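Long-range contact in fucoxanthin chlorophyll a/c-binding protein Lhcq10 (Chaetoceros gracilis, PDB 6L4U), which probably harvests light as a membrane antenna protein, binding chlorophyll a, chlorophyll c1 and a fucoxanthin-type carotenoid: residues Z[145-150]-Z[165-170]. Sequence-based numbering, arbitrary orientation.
Sequences GFLEWF and GAFPNF. With CLA (chlorophyll a), chain B.
With CG of Phe150 held anti to its own N (chi1 -167°) and CG of Phe170 turned anti to its carbonyl carbon (chi1 -73°), the two rings meet in a T-shaped (edge-to-face) pair. The CD1–CE1 edge of Phe170 lies over one face of Phe150, displaced toward the rim, with ring centroids 4.8 Å apart and planes at 65°. The rim of Phe150 meets main chain instead: its CE1 is 3.3 Å from Pro168 O, and Asn169 O lies at the same edge. Pro168 rests its CG 3.7 Å from Phe150 CD1. Phe170 also reaches one turn back along the helix, where its CE1 comes to the edge of the Phe146 ring and Leu147 CD2 lies at the edge of the Phe170 ring, near its plane, 3.7 Å from Phe170 CZ. Phe167 crosses Leu147 at about a right angle, its CZ 3.6 Å from Leu147 CB. No hydrogen bond joins the segments; apolar packing fastens the loop after helix 137-153 back onto that helix, one of the three long helices of the chlorophyll a/b-binding fold. An alanine in place of Phe150 would probably open a gap beside Pro168 and leave the Phe170 edge without the face it packs on. Pigments flank the contact: on the helix side facing away from the loop, Glu148 OE1 ligates the magnesium of a chlorophyll a at 2.4 Å and accepts a hydrogen bond from Lys86, while the nearest atoms of the Phe167 side chain and a chlorophyll c1 are about 3 Å apart.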
# COMPACT_ATOMS: atom_id res chain seq x y z
N GLY Z 145 14.52 92.60 25.65
CA GLY Z 145 14.16 91.64 24.63
C GLY Z 145 12.98 92.04 23.77
O GLY Z 145 12.86 91.54 22.65
N PHE Z 146 12.11 92.92 24.26
CA PHE Z 146 11.11 93.49 23.37
C PHE Z 146 11.74 94.50 22.43
O PHE Z 146 11.38 94.57 21.25
CB PHE Z 146 9.97 94.15 24.15
CG PHE Z 146 8.93 94.79 23.26
CD1 PHE Z 146 8.92 96.16 23.04
CD2 PHE Z 146 7.98 94.01 22.62
CE1 PHE Z 146 8.00 96.73 22.19
CE2 PHE Z 146 7.04 94.58 21.79
CZ PHE Z 146 7.05 95.95 21.58
N LEU Z 147 12.67 95.32 22.95
CA LEU Z 147 13.31 96.30 22.08
C LEU Z 147 14.24 95.63 21.09
O LEU Z 147 14.42 96.14 19.98
CB LEU Z 147 14.05 97.37 22.88
CG LEU Z 147 13.34 97.94 24.10
CD1 LEU Z 147 14.31 98.54 25.12
CD2 LEU Z 147 12.22 98.85 23.69
N GLU Z 148 14.81 94.50 21.47
CA GLU Z 148 15.52 93.66 20.50
C GLU Z 148 14.54 93.06 19.50
O GLU Z 148 14.88 92.91 18.32
CB GLU Z 148 16.29 92.57 21.24
CG GLU Z 148 17.38 93.11 22.14
CD GLU Z 148 18.70 93.29 21.42
OE1 GLU Z 148 19.03 92.44 20.57
OE2 GLU Z 148 19.40 94.28 21.71
N TRP Z 149 13.33 92.72 19.95
CA TRP Z 149 12.32 92.18 19.05
C TRP Z 149 11.76 93.26 18.13
O TRP Z 149 11.55 93.02 16.94
CB TRP Z 149 11.19 91.55 19.86
CG TRP Z 149 10.20 90.76 19.06
CD1 TRP Z 149 10.22 89.42 18.83
CD2 TRP Z 149 9.04 91.27 18.38
NE1 TRP Z 149 9.14 89.05 18.06
CE2 TRP Z 149 8.41 90.17 17.77
CE3 TRP Z 149 8.48 92.54 18.25
CZ2 TRP Z 149 7.24 90.31 17.02
CZ3 TRP Z 149 7.32 92.67 17.50
CH2 TRP Z 149 6.72 91.56 16.90
N PHE Z 150 11.50 94.45 18.67
CA PHE Z 150 10.86 95.50 17.89
C PHE Z 150 11.80 96.10 16.86
O PHE Z 150 11.35 96.58 15.81
CB PHE Z 150 10.33 96.60 18.81
CG PHE Z 150 9.38 97.55 18.12
CD1 PHE Z 150 9.83 98.77 17.64
CD2 PHE Z 150 8.05 97.21 17.95
CE1 PHE Z 150 8.96 99.64 17.01
CE2 PHE Z 150 7.18 98.08 17.32
CZ PHE Z 150 7.64 99.29 16.85
N GLY Z 165 20.96 100.55 13.25
CA GLY Z 165 20.90 101.35 14.44
C GLY Z 165 19.66 102.22 14.55
O GLY Z 165 19.35 102.69 15.64
N ALA Z 166 18.95 102.43 13.44
CA ALA Z 166 17.73 103.23 13.43
C ALA Z 166 16.62 102.45 14.12
O ALA Z 166 16.05 101.52 13.54
CB ALA Z 166 17.34 103.59 12.01
N PHE Z 167 16.33 102.80 15.36
CA PHE Z 167 15.24 102.16 16.06
C PHE Z 167 13.91 102.64 15.49
O PHE Z 167 13.69 103.85 15.38
CB PHE Z 167 15.29 102.44 17.55
CG PHE Z 167 14.68 101.37 18.39
CD1 PHE Z 167 13.34 101.42 18.74
CD2 PHE Z 167 15.45 100.31 18.84
CE1 PHE Z 167 12.77 100.42 19.52
CE2 PHE Z 167 14.89 99.31 19.61
CZ PHE Z 167 13.55 99.37 19.95
N PRO Z 168 13.03 101.73 15.08
CA PRO Z 168 11.72 102.15 14.58
C PRO Z 168 10.87 102.73 15.70
O PRO Z 168 10.90 102.25 16.83
CB PRO Z 168 11.11 100.85 14.04
CG PRO Z 168 11.86 99.77 14.76
CD PRO Z 168 13.24 100.28 14.96
N ASN Z 169 10.16 103.81 15.38
CA ASN Z 169 9.28 104.37 16.39
C ASN Z 169 8.03 103.56 16.70
O ASN Z 169 7.47 102.86 15.86
CB ASN Z 169 8.91 105.85 16.16
CG ASN Z 169 10.00 106.69 15.56
OD1 ASN Z 169 10.37 106.66 14.40
ND2 ASN Z 169 10.68 107.34 16.50
N PHE Z 170 7.64 103.66 17.98
CA PHE Z 170 6.50 102.92 18.51
C PHE Z 170 5.17 103.44 17.99
O PHE Z 170 4.19 102.70 18.01
CB PHE Z 170 6.50 102.99 20.04
CG PHE Z 170 7.55 102.14 20.69
CD1 PHE Z 170 7.92 100.93 20.15
CD2 PHE Z 170 8.15 102.56 21.87
CE1 PHE Z 170 8.89 100.15 20.76
CE2 PHE Z 170 9.12 101.79 22.48
CZ PHE Z 170 9.49 100.58 21.93
MG CLA B . 19.99 90.96 22.16
CHA CLA B . 21.94 90.95 19.30
CHB CLA B . 17.66 89.19 20.49
CHC CLA B . 18.41 90.45 25.12
CHD CLA B . 22.78 92.55 23.95
NA CLA B . 19.83 90.16 20.26
C1A CLA B . 20.58 90.31 19.23
C2A CLA B . 20.03 89.75 17.93
C3A CLA B . 18.68 89.26 18.36
C4A CLA B . 18.72 89.58 19.81
CMA CLA B . 17.59 90.12 17.74
CAA CLA B . 20.73 88.45 17.49
CBA CLA B . 21.21 87.58 18.66
CGA CLA B . 21.24 86.09 18.40
O1A CLA B . 20.68 85.59 17.45
O2A CLA B . 21.97 85.23 19.33
NB CLA B . 18.28 89.98 22.71
C1B CLA B . 17.45 89.32 21.92
C2B CLA B . 16.34 88.60 22.60
C3B CLA B . 16.58 88.99 24.00
C4B CLA B . 17.80 89.84 23.94
CMB CLA B . 15.25 87.75 22.01
CAB CLA B . 15.81 88.60 25.20
CBB CLA B . 16.34 87.75 26.04
NC CLA B . 20.55 91.34 24.11
C1C CLA B . 19.69 91.19 25.14
C2C CLA B . 20.10 91.85 26.40
C3C CLA B . 21.38 92.48 26.05
C4C CLA B . 21.56 92.09 24.63
CMC CLA B . 19.36 91.89 27.71
CAC CLA B . 22.31 93.30 26.91
CBC CLA B . 21.76 94.71 26.86
ND CLA B . 21.89 91.60 21.83
C1D CLA B . 22.96 92.24 22.53
C2D CLA B . 24.18 92.54 21.73
C3D CLA B . 23.74 91.99 20.42
C4D CLA B . 22.46 91.48 20.57
CMD CLA B . 25.51 93.17 21.99
CAD CLA B . 24.14 91.77 19.00
OBD CLA B . 25.26 92.10 18.48
CBD CLA B . 23.03 91.10 18.30
CGD CLA B . 22.64 91.90 17.09
O1D CLA B . 21.71 92.68 17.13
O2D CLA B . 23.37 91.72 15.86
CED CLA B . 22.94 92.40 14.68
C1 CLA B . 21.97 83.82 19.16
C2 CLA B . 20.96 83.12 20.04
C3 CLA B . 21.31 82.62 21.24
C4 CLA B . 22.71 82.74 21.76
C5 CLA B . 20.27 81.91 22.08